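Local coordinates for protein nucleoside kinase (Methanococcus jannaschii, PDB 2C4E) that phosphorylates a broad range of nucleosides, above all inosine, guanosine and cytidine, to their monophosphates, with ATP as the preferred phosphate donor, at residues A[51-55]-A[56-60]; A[174-177]-A[178-182]; A[197-201]-A[202-206]. All blocks are in the same frame, centred on the assembly; numbering follows the deposited sequence.

In the fold
The three contacts follow one another along a single ribokinase-type chain, and each is local, at a helix end or beginning. Contact 1 joins helix 44-54 to strand 58-62, an outermost strand of the eight-stranded mixed sheet. Contact 2 takes helix 170-178 toward strand 182-186, inside the same sheet, and contact 3 starts helix 201-205 after helix 187-197. The centres of contacts 1 and 2 lie about 24 Å apart and those of contacts 1 and 3 about 31 Å apart, whereas contacts 2 and 3, about 12 Å between centres, touch through Leu174, Ile177, Leu197, Phe199 and Tyr204. One apolar patch thus joins two successive helical connections of the sheet.

Contact 1: residues A[51-55]-A[56-60]; sequences GIKKL and GVNSE
Lys53 reaches over the turn to Asn58, spanning a Schellman motif that closes helix 44-54 and leads into strand 58-62. Its NZ bonds to Asn58 OD1 at 2.8 Å, in the plane of the amide carbonyl. NZ also donates to a water 2.8 Å away, which in turn donates to the backbone O of Ser59, and to Asp82 O, giving the ammonium three acceptors. The route there is set by CG lying anti to the backbone N (chi1 -173°) and a bend at chi2, so that CD passes 3.6 Å from Val57 O. A methionine in place of Lys53 would probably leave Asn58 OD1 and the water without their shared donor, setting the amide free to turn.

In the apolar part of the contact, Ile52 CG2 packs 3.6 Å from Val57 CB, and Ile8 of the neighbouring strand and Ser255 of helix 245-258 touch both residues. That helix also carries Arg250, the probable transition-state stabiliser, about 7 Å from Ile52, side chain to side chain. Two backbone bonds hold the turn: Gly56 N to Lys53 O and Val57 N to Ile52 O. Gly56 has a positive phi (87°), at which any CB would collide with Leu55 O. Further out, Ser59 OG is bonded to Ala49 O, one turn earlier in the helix, and lies 3.9 Å from Lys53 CB.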
ATOM      1  N   GLY A  51      14.379 -20.626   2.738  1.00 21.61           N
ATOM      2  CA  GLY A  51      14.200 -21.948   2.142  1.00 21.75           C
ATOM      3  C   GLY A  51      15.432 -22.825   2.273  1.00 21.67           C
ATOM      4  O   GLY A  51      15.338 -24.026   2.544  1.00 21.71           O
ATOM      5  N   ILE A  52      16.599 -22.224   2.080  1.00 21.28           N
ATOM      6  CA  ILE A  52      17.872 -22.942   2.202  1.00 21.03           C
ATOM      7  C   ILE A  52      18.030 -23.442   3.628  1.00 20.89           C
ATOM      8  O   ILE A  52      18.349 -24.609   3.859  1.00 21.32           O
ATOM      9  CB  ILE A  52      19.044 -22.034   1.788  1.00 20.28           C
ATOM     10  CG1 ILE A  52      19.034 -21.846   0.262  1.00 20.95           C
ATOM     11  CG2 ILE A  52      20.365 -22.618   2.256  1.00 21.85           C
ATOM     12  CD1 ILE A  52      19.848 -20.655  -0.200  1.00 20.93           C
ATOM     13  N   LYS A  53      17.756 -22.568   4.590  1.00 21.35           N
ATOM     14  CA  LYS A  53      17.926 -22.907   6.003  1.00 21.33           C
ATOM     15  C   LYS A  53      16.964 -24.007   6.415  1.00 21.56           C
ATOM     16  O   LYS A  53      17.335 -24.897   7.158  1.00 20.69           O
ATOM     17  CB  LYS A  53      17.745 -21.679   6.887  1.00 21.93           C
ATOM     18  CG  LYS A  53      18.085 -21.918   8.359  1.00 21.54           C
ATOM     19  CD  LYS A  53      19.589 -22.197   8.577  1.00 24.01           C
ATOM     20  CE  LYS A  53      19.912 -22.348  10.045  1.00 23.59           C
ATOM     21  NZ  LYS A  53      21.377 -22.286  10.340  1.00 26.73           N
ATOM     22  N   LYS A  54      15.735 -23.935   5.916  1.00 21.62           N
ATOM     23  CA  LYS A  54      14.718 -24.943   6.205  1.00 22.77           C
ATOM     24  C   LYS A  54      15.138 -26.318   5.693  1.00 22.64           C
ATOM     25  O   LYS A  54      14.789 -27.325   6.299  1.00 22.72           O
ATOM     26  CB  LYS A  54      13.371 -24.536   5.596  1.00 23.16           C
ATOM     27  CG  LYS A  54      12.539 -23.616   6.498  1.00 26.65           C
ATOM     28  CD  LYS A  54      12.008 -24.392   7.730  1.00 28.55           C
ATOM     29  CE  LYS A  54      10.474 -24.525   7.784  1.00 31.59           C
ATOM     30  NZ  LYS A  54      10.048 -25.946   7.938  0.20 30.18           N
ATOM     31  N   LEU A  55      15.879 -26.338   4.581  1.00 22.95           N
ATOM     32  CA  LEU A  55      16.442 -27.576   4.013  1.00 23.00           C
ATOM     33  C   LEU A  55      17.724 -28.063   4.706  1.00 23.16           C
ATOM     34  O   LEU A  55      18.339 -29.028   4.265  1.00 23.91           O
ATOM     35  CB  LEU A  55      16.696 -27.406   2.513  1.00 23.05           C
ATOM     36  CG  LEU A  55      15.421 -27.206   1.693  1.00 22.43           C
ATOM     37  CD1 LEU A  55      15.756 -26.759   0.286  1.00 22.04           C
ATOM     38  CD2 LEU A  55      14.567 -28.456   1.699  1.00 22.31           C
ATOM     39  N   GLY A  56      18.135 -27.393   5.773  1.00 23.51           N
ATOM     40  CA  GLY A  56      19.257 -27.839   6.580  1.00 23.79           C
ATOM     41  C   GLY A  56      20.610 -27.357   6.112  1.00 23.86           C
ATOM     42  O   GLY A  56      21.625 -27.979   6.417  1.00 25.15           O
ATOM     43  N   VAL A  57      20.634 -26.254   5.370  1.00 23.83           N
ATOM     44  CA  VAL A  57      21.880 -25.669   4.885  1.00 23.79           C
ATOM     45  C   VAL A  57      21.982 -24.287   5.483  1.00 23.64           C
ATOM     46  O   VAL A  57      21.000 -23.550   5.525  1.00 23.68           O
ATOM     47  CB  VAL A  57      21.936 -25.631   3.348  1.00 23.79           C
ATOM     48  CG1 VAL A  57      23.158 -24.827   2.867  1.00 23.28           C
ATOM     49  CG2 VAL A  57      21.940 -27.051   2.803  1.00 24.78           C
ATOM     50  N   ASN A  58      23.157 -23.951   5.996  1.00 23.59           N
ATOM     51  CA  ASN A  58      23.325 -22.690   6.689  1.00 24.39           C
ATOM     52  C   ASN A  58      23.327 -21.589   5.664  1.00 23.98           C
ATOM     53  O   ASN A  58      23.985 -21.707   4.647  1.00 25.72           O
ATOM     54  CB  ASN A  58      24.619 -22.685   7.502  1.00 24.77           C
ATOM     55  CG  ASN A  58      24.561 -23.635   8.679  1.00 27.48           C
ATOM     56  OD1 ASN A  58      23.569 -23.680   9.402  1.00 32.56           O
ATOM     57  ND2 ASN A  58      25.614 -24.412   8.866  1.00 31.10           N
ATOM     58  N   SER A  59      22.522 -20.560   5.879  1.00 23.69           N
ATOM     59  CA  SER A  59      22.490 -19.436   4.967  1.00 23.35           C
ATOM     60  C   SER A  59      22.786 -18.149   5.706  1.00 22.69           C
ATOM     61  O   SER A  59      22.662 -18.049   6.927  1.00 22.61           O
ATOM     62  CB  SER A  59      21.147 -19.339   4.237  1.00 23.20           C
ATOM     63  OG  SER A  59      20.075 -19.147   5.133  1.00 23.37           O
ATOM     64  N   GLU A  60      23.215 -17.168   4.940  1.00 22.22           N
ATOM     65  CA  GLU A  60      23.425 -15.832   5.447  1.00 22.59           C
ATOM     66  C   GLU A  60      22.789 -14.879   4.458  1.00 22.37           C
ATOM     67  O   GLU A  60      22.689 -15.178   3.278  1.00 22.65           O
ATOM     68  CB  GLU A  60      24.917 -15.533   5.646  1.00 23.22           C
ATOM     69  CG  GLU A  60      25.798 -15.529   4.404  1.00 24.78           C
ATOM     70  CD  GLU A  60      27.247 -15.137   4.716  1.00 27.82           C
ATOM     71  OE1 GLU A  60      27.644 -15.196   5.894  1.00 28.36           O
ATOM     72  OE2 GLU A  60      28.002 -14.771   3.781  1.00 27.21           O
TER
HETATM   73  O   HOH W   1      22.700 -20.264   8.944  1.00 27.52           O

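Contact 2: residues A[174-177]-A[178-182]; sequences LEII and EHTNF
Thr180 turns its hydroxyl back onto the last turn of helix 170-178, where OG1 donates to Ile176 O over 2.8 Å. The same carbonyl oxygen accepts His179 N at 3.0 Å, and the two donors arrive from opposite faces of the carbonyl plane, each well out of it. Ile176 O, which would otherwise lose its helical partner at this end, is therefore gripped twice. The threonine reaches it because OG1 lies beside its own backbone N (chi1 -67°).

The backbone donors are also accounted for. Glu178 N keeps a helical bond to Leu174 O at 3.0 Å, but Thr180 N closes on Ile177 O, three residues back, as His179 N does on Ile176 O; the change from four-residue to three-residue spacing marks the tightening of the final turn.

The charged ends look mainly outside the two segments. Glu175 OE2 forms a salt bridge with Lys149 and is met by His179 NE2 in a weak bond of 3.4 Å, with carboxylate and imidazole planes 53° apart. Glu178 lies across Leu174, its OE2 3.8 Å from Leu174 CD1, and that oxygen is paired with Arg207 NE. The two glutamates bring OE1 atoms within 4.1 Å of each other, a like-charge approach that Lys149 and Arg207 are likely to offset. A magnesium ion lies about 5 Å from the Glu178 side chain.

On the inner side, Ile176 and Thr180 touch Phe159 of strand 156-159. After this turn the chain enters strand 182-186, parallel to and beside strand 156-159: the helix end belongs to a beta-alpha-beta crossover of the ribokinase fold.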
ATOM      1  N   LEU A 174      25.728  -9.087 -20.147  1.00 23.73           N
ATOM      2  CA  LEU A 174      26.818  -9.926 -20.600  1.00 23.78           C
ATOM      3  C   LEU A 174      27.861  -9.969 -19.492  1.00 22.95           C
ATOM      4  O   LEU A 174      28.346 -11.031 -19.143  1.00 23.10           O
ATOM      5  CB  LEU A 174      27.422  -9.378 -21.893  1.00 24.05           C
ATOM      6  CG  LEU A 174      28.557 -10.177 -22.520  1.00 26.07           C
ATOM      7  CD1 LEU A 174      28.105 -11.592 -22.865  1.00 27.55           C
ATOM      8  CD2 LEU A 174      29.062  -9.444 -23.779  1.00 28.27           C
ATOM      9  N   GLU A 175      28.139  -8.822 -18.889  1.00 22.66           N
ATOM     10  CA  GLU A 175      29.162  -8.760 -17.827  1.00 22.41           C
ATOM     11  C   GLU A 175      28.817  -9.600 -16.599  1.00 22.63           C
ATOM     12  O   GLU A 175      29.663 -10.323 -16.104  1.00 21.68           O
ATOM     13  CB  GLU A 175      29.437  -7.311 -17.421  1.00 22.95           C
ATOM     14  CG  GLU A 175      30.616  -7.154 -16.476  1.00 24.04           C
ATOM     15  CD  GLU A 175      31.976  -7.416 -17.115  1.00 27.14           C
ATOM     16  OE1 GLU A 175      32.056  -7.706 -18.336  1.00 27.42           O
ATOM     17  OE2 GLU A 175      32.978  -7.314 -16.379  1.00 25.43           O
ATOM     18  N   ILE A 176      27.588  -9.528 -16.098  1.00 22.36           N
ATOM     19  CA  ILE A 176      27.257 -10.316 -14.920  1.00 22.46           C
ATOM     20  C   ILE A 176      27.212 -11.815 -15.249  1.00 21.88           C
ATOM     21  O   ILE A 176      27.628 -12.640 -14.441  1.00 20.27           O
ATOM     22  CB  ILE A 176      25.959  -9.802 -14.249  1.00 22.28           C
ATOM     23  CG1 ILE A 176      25.834 -10.363 -12.837  1.00 24.94           C
ATOM     24  CG2 ILE A 176      24.709 -10.141 -15.085  1.00 22.54           C
ATOM     25  CD1 ILE A 176      24.928  -9.552 -11.952  1.00 26.71           C
ATOM     26  N   ILE A 177      26.734 -12.164 -16.437  1.00 21.49           N
ATOM     27  CA  ILE A 177      26.694 -13.556 -16.870  1.00 21.34           C
ATOM     28  C   ILE A 177      28.107 -14.128 -17.002  1.00 21.22           C
ATOM     29  O   ILE A 177      28.319 -15.305 -16.741  1.00 20.09           O
ATOM     30  CB  ILE A 177      25.890 -13.714 -18.191  1.00 21.33           C
ATOM     31  CG1 ILE A 177      24.416 -13.542 -17.895  1.00 22.23           C
ATOM     32  CG2 ILE A 177      26.171 -15.061 -18.862  1.00 22.44           C
ATOM     33  CD1 ILE A 177      23.528 -13.586 -19.161  1.00 21.32           C
ATOM     34  N   GLU A 178      29.074 -13.280 -17.359  1.00 21.55           N
ATOM     35  CA  GLU A 178      30.436 -13.730 -17.533  1.00 21.79           C
ATOM     36  C   GLU A 178      31.044 -14.015 -16.151  1.00 20.58           C
ATOM     37  O   GLU A 178      32.066 -14.676 -16.056  1.00 21.55           O
ATOM     38  CB  GLU A 178      31.252 -12.755 -18.405  1.00 22.89           C
ATOM     39  CG  GLU A 178      30.763 -12.871 -19.857  1.00 25.51           C
ATOM     40  CD  GLU A 178      31.591 -12.166 -20.897  1.00 31.41           C
ATOM     41  OE1 GLU A 178      32.118 -11.072 -20.603  1.00 34.06           O
ATOM     42  OE2 GLU A 178      31.669 -12.710 -22.028  1.00 32.09           O
ATOM     43  N   HIS A 179      30.375 -13.536 -15.105  1.00 19.31           N
ATOM     44  CA  HIS A 179      30.777 -13.796 -13.708  1.00 18.60           C
ATOM     45  C   HIS A 179      29.758 -14.643 -12.963  1.00 19.27           C
ATOM     46  O   HIS A 179      29.610 -14.532 -11.741  1.00 19.27           O
ATOM     47  CB  HIS A 179      30.978 -12.476 -12.998  1.00 18.71           C
ATOM     48  CG  HIS A 179      32.038 -11.631 -13.618  1.00 18.74           C
ATOM     49  ND1 HIS A 179      33.329 -11.572 -13.139  1.00 19.85           N
ATOM     50  CD2 HIS A 179      32.003 -10.831 -14.708  1.00 17.41           C
ATOM     51  CE1 HIS A 179      34.038 -10.764 -13.909  1.00 16.22           C
ATOM     52  NE2 HIS A 179      33.254 -10.293 -14.862  1.00 21.44           N
ATOM     53  N   THR A 180      29.059 -15.502 -13.708  1.00 19.09           N
ATOM     54  CA  THR A 180      28.043 -16.376 -13.134  1.00 19.54           C
ATOM     55  C   THR A 180      28.391 -17.836 -13.394  1.00 19.30           C
ATOM     56  O   THR A 180      28.786 -18.179 -14.494  1.00 20.30           O
ATOM     57  CB  THR A 180      26.667 -16.082 -13.753  1.00 20.00           C
ATOM     58  OG1 THR A 180      26.231 -14.777 -13.370  1.00 20.54           O
ATOM     59  CG2 THR A 180      25.613 -16.983 -13.141  1.00 20.37           C
ATOM     60  N   ASN A 181      28.261 -18.672 -12.370  1.00 19.19           N
ATOM     61  CA  ASN A 181      28.373 -20.129 -12.516  1.00 18.85           C
ATOM     62  C   ASN A 181      27.020 -20.790 -12.787  1.00 20.27           C
ATOM     63  O   ASN A 181      26.916 -21.569 -13.722  1.00 19.90           O
ATOM     64  CB  ASN A 181      29.044 -20.764 -11.297  1.00 19.69           C
ATOM     65  CG  ASN A 181      30.466 -20.304 -11.134  1.00 18.86           C
ATOM     66  OD1 ASN A 181      31.419 -20.812 -11.805  1.00 23.28           O
ATOM     67  ND2 ASN A 181      30.642 -19.311 -10.297  1.00 15.07           N
ATOM     68  N   PHE A 182      25.999 -20.484 -11.987  1.00 20.01           N
ATOM     69  CA  PHE A 182      24.648 -21.007 -12.192  1.00 21.16           C
ATOM     70  C   PHE A 182      23.759 -19.843 -12.548  1.00 20.95           C
ATOM     71  O   PHE A 182      23.605 -18.919 -11.749  1.00 20.17           O
ATOM     72  CB  PHE A 182      24.034 -21.631 -10.933  1.00 21.11           C
ATOM     73  CG  PHE A 182      24.890 -22.654 -10.234  1.00 25.57           C
ATOM     74  CD1 PHE A 182      25.707 -22.267  -9.178  1.00 29.69           C
ATOM     75  CD2 PHE A 182      24.840 -23.984 -10.576  1.00 30.56           C
ATOM     76  CE1 PHE A 182      26.478 -23.202  -8.502  1.00 31.91           C
ATOM     77  CE2 PHE A 182      25.608 -24.942  -9.886  1.00 32.14           C
ATOM     78  CZ  PHE A 182      26.422 -24.541  -8.863  1.00 32.59           C
TER

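Contact 3: residues A[197-201]-A[202-206]; sequences LNFEI and DDYLE
Phe199 meets Tyr204 in a T-shaped pair: the phenylalanine presents its edge, with CD1 3.7 Å above the centre of the tyrosine face, and the ring planes stand at 89°. Asp203 CB covers one face of the Phe199 ring in a CH-pi contact, 3.6 Å from the centroid, while Leu197 CB lies against the opposite face. Leu197 CD1 also reaches the tyrosine, 4.1 Å from CE2. Leu174 and Ile177 of helix 170-178 extend this core, and Tyr204 OH is bonded to Ser194 of the preceding helix.

Along the first turn of helix 201-205, the Ile201 and Leu205 side chains run alongside each other, with CG2 of Ile201 3.7 Å from CD1 of Leu205.

At the polar rim Glu200 is the N-cap. Glu200 N donates nearly straight (165°) to Asp203 OD2 at 2.9 Å, and the oxygen accepts through its anti lone pair; with CG beside the backbone N (chi1 -59°), the Asp203 carboxylate is swung back toward the cap. This is one half of a capping box. The nearby Glu200 OE1, 4.1 Å from Asp203 OD2, adds like charge, yet carboxylates gathered at a helix N-terminus probably interact favourably with its dipole. Asp203 thus serves twice: its carboxylate satisfies the cap N-H, and its CB covers the phenylalanine ring.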
ATOM      1  N   LEU A 197      20.868 -10.451 -26.150  1.00 23.66           N
ATOM      2  CA  LEU A 197      22.279 -10.828 -26.276  1.00 23.60           C
ATOM      3  C   LEU A 197      22.647 -11.443 -27.643  1.00 24.20           C
ATOM      4  O   LEU A 197      23.831 -11.609 -27.944  1.00 24.08           O
ATOM      5  CB  LEU A 197      22.646 -11.826 -25.169  1.00 24.22           C
ATOM      6  CG  LEU A 197      22.517 -11.349 -23.722  1.00 24.13           C
ATOM      7  CD1 LEU A 197      22.456 -12.521 -22.747  1.00 25.22           C
ATOM      8  CD2 LEU A 197      23.672 -10.441 -23.350  1.00 26.08           C
ATOM      9  N   ASN A 198      21.641 -11.752 -28.466  1.00 24.10           N
ATOM     10  CA  ASN A 198      21.774 -12.650 -29.626  1.00 24.51           C
ATOM     11  C   ASN A 198      22.492 -13.939 -29.217  1.00 24.06           C
ATOM     12  O   ASN A 198      23.401 -14.412 -29.896  1.00 24.32           O
ATOM     13  CB  ASN A 198      22.446 -11.977 -30.843  1.00 25.26           C
ATOM     14  CG  ASN A 198      22.371 -12.836 -32.115  1.00 26.89           C
ATOM     15  OD1 ASN A 198      21.387 -13.544 -32.364  1.00 28.36           O
ATOM     16  ND2 ASN A 198      23.421 -12.773 -32.929  1.00 30.61           N
ATOM     17  N   PHE A 199      22.053 -14.501 -28.097  1.00 22.81           N
ATOM     18  CA  PHE A 199      22.606 -15.753 -27.582  1.00 22.65           C
ATOM     19  C   PHE A 199      21.711 -16.935 -27.883  1.00 22.61           C
ATOM     20  O   PHE A 199      20.492 -16.860 -27.737  1.00 22.21           O
ATOM     21  CB  PHE A 199      22.758 -15.669 -26.063  1.00 22.67           C
ATOM     22  CG  PHE A 199      24.092 -15.149 -25.593  1.00 22.69           C
ATOM     23  CD1 PHE A 199      24.517 -15.422 -24.300  1.00 24.88           C
ATOM     24  CD2 PHE A 199      24.904 -14.367 -26.405  1.00 23.80           C
ATOM     25  CE1 PHE A 199      25.719 -14.939 -23.831  1.00 24.57           C
ATOM     26  CE2 PHE A 199      26.130 -13.893 -25.921  1.00 24.65           C
ATOM     27  CZ  PHE A 199      26.526 -14.192 -24.645  1.00 25.34           C
ATOM     28  N   GLU A 200      22.337 -18.032 -28.289  1.00 22.62           N
ATOM     29  CA  GLU A 200      21.742 -19.352 -28.229  1.00 23.08           C
ATOM     30  C   GLU A 200      22.302 -20.023 -26.967  1.00 22.98           C
ATOM     31  O   GLU A 200      23.171 -19.466 -26.280  1.00 23.08           O
ATOM     32  CB  GLU A 200      22.098 -20.164 -29.480  1.00 23.19           C
ATOM     33  CG  GLU A 200      21.514 -19.614 -30.776  1.00 25.52           C
ATOM     34  CD  GLU A 200      22.167 -20.216 -32.013  1.00 29.10           C
ATOM     35  OE1 GLU A 200      23.363 -19.929 -32.254  1.00 33.54           O
ATOM     36  OE2 GLU A 200      21.498 -20.980 -32.746  1.00 29.15           O
ATOM     37  N   ILE A 201      21.788 -21.207 -26.660  1.00 23.16           N
ATOM     38  CA  ILE A 201      22.175 -21.929 -25.456  1.00 23.78           C
ATOM     39  C   ILE A 201      23.692 -22.087 -25.365  1.00 23.54           C
ATOM     40  O   ILE A 201      24.273 -21.884 -24.301  1.00 23.49           O
ATOM     41  CB  ILE A 201      21.433 -23.290 -25.396  1.00 24.25           C
ATOM     42  CG1 ILE A 201      19.982 -23.040 -24.948  1.00 25.26           C
ATOM     43  CG2 ILE A 201      22.119 -24.262 -24.419  1.00 25.11           C
ATOM     44  CD1 ILE A 201      18.990 -24.059 -25.423  1.00 26.72           C
ATOM     45  N   ASP A 202      24.333 -22.416 -26.480  1.00 23.94           N
ATOM     46  CA  ASP A 202      25.771 -22.683 -26.474  1.00 24.07           C
ATOM     47  C   ASP A 202      26.574 -21.431 -26.120  1.00 23.69           C
ATOM     48  O   ASP A 202      27.653 -21.536 -25.519  1.00 22.15           O
ATOM     49  CB  ASP A 202      26.230 -23.258 -27.821  1.00 24.68           C
ATOM     50  CG  ASP A 202      25.880 -24.731 -27.982  1.00 26.64           C
ATOM     51  OD1 ASP A 202      26.236 -25.311 -29.021  1.00 30.37           O
ATOM     52  OD2 ASP A 202      25.253 -25.397 -27.134  1.00 32.01           O
ATOM     53  N   ASP A 203      26.060 -20.256 -26.492  1.00 22.87           N
ATOM     54  CA  ASP A 203      26.680 -18.994 -26.073  1.00 22.88           C
ATOM     55  C   ASP A 203      26.653 -18.782 -24.563  1.00 22.08           C
ATOM     56  O   ASP A 203      27.622 -18.294 -24.004  1.00 21.83           O
ATOM     57  CB  ASP A 203      26.044 -17.799 -26.766  1.00 23.04           C
ATOM     58  CG  ASP A 203      26.146 -17.888 -28.270  1.00 23.95           C
ATOM     59  OD1 ASP A 203      27.270 -17.755 -28.804  1.00 24.16           O
ATOM     60  OD2 ASP A 203      25.162 -18.111 -29.004  1.00 22.65           O
ATOM     61  N   TYR A 204      25.536 -19.100 -23.909  1.00 21.42           N
ATOM     62  CA  TYR A 204      25.511 -19.073 -22.449  1.00 21.81           C
ATOM     63  C   TYR A 204      26.532 -20.024 -21.885  1.00 22.36           C
ATOM     64  O   TYR A 204      27.217 -19.698 -20.909  1.00 21.85           O
ATOM     65  CB  TYR A 204      24.154 -19.469 -21.900  1.00 21.25           C
ATOM     66  CG  TYR A 204      23.089 -18.450 -22.138  1.00 21.66           C
ATOM     67  CD1 TYR A 204      22.213 -18.578 -23.211  1.00 21.40           C
ATOM     68  CD2 TYR A 204      22.930 -17.368 -21.287  1.00 21.54           C
ATOM     69  CE1 TYR A 204      21.219 -17.648 -23.437  1.00 22.59           C
ATOM     70  CE2 TYR A 204      21.937 -16.436 -21.494  1.00 21.31           C
ATOM     71  CZ  TYR A 204      21.079 -16.578 -22.578  1.00 21.10           C
ATOM     72  OH  TYR A 204      20.072 -15.660 -22.790  1.00 20.96           O
ATOM     73  N   LEU A 205      26.626 -21.206 -22.473  1.00 22.32           N
ATOM     74  CA  LEU A 205      27.463 -22.255 -21.889  1.00 23.41           C
ATOM     75  C   LEU A 205      28.960 -22.017 -22.092  1.00 23.68           C
ATOM     76  O   LEU A 205      29.773 -22.691 -21.472  1.00 23.98           O
ATOM     77  CB  LEU A 205      27.065 -23.626 -22.432  1.00 24.00           C
ATOM     78  CG  LEU A 205      25.665 -24.089 -22.018  1.00 25.63           C
ATOM     79  CD1 LEU A 205      25.283 -25.335 -22.804  0.20 24.78           C
ATOM     80  CD2 LEU A 205      25.601 -24.350 -20.542  1.00 26.62           C
ATOM     81  N   GLU A 206      29.326 -21.076 -22.963  1.00 24.24           N
ATOM     82  CA  GLU A 206      30.718 -20.627 -23.035  1.00 24.99           C
ATOM     83  C   GLU A 206      31.065 -19.769 -21.813  1.00 24.68           C
ATOM     84  O   GLU A 206      32.227 -19.567 -21.510  1.00 25.81           O
ATOM     85  CB  GLU A 206      30.988 -19.843 -24.322  1.00 25.24           C
ATOM     86  CG  GLU A 206      31.065 -20.730 -25.554  1.00 28.43           C
ATOM     87  CD  GLU A 206      31.231 -19.947 -26.849  1.00 31.66           C
ATOM     88  OE1 GLU A 206      31.660 -18.774 -26.796  1.00 35.92           O
ATOM     89  OE2 GLU A 206      30.935 -20.500 -27.929  1.00 36.40           O
TER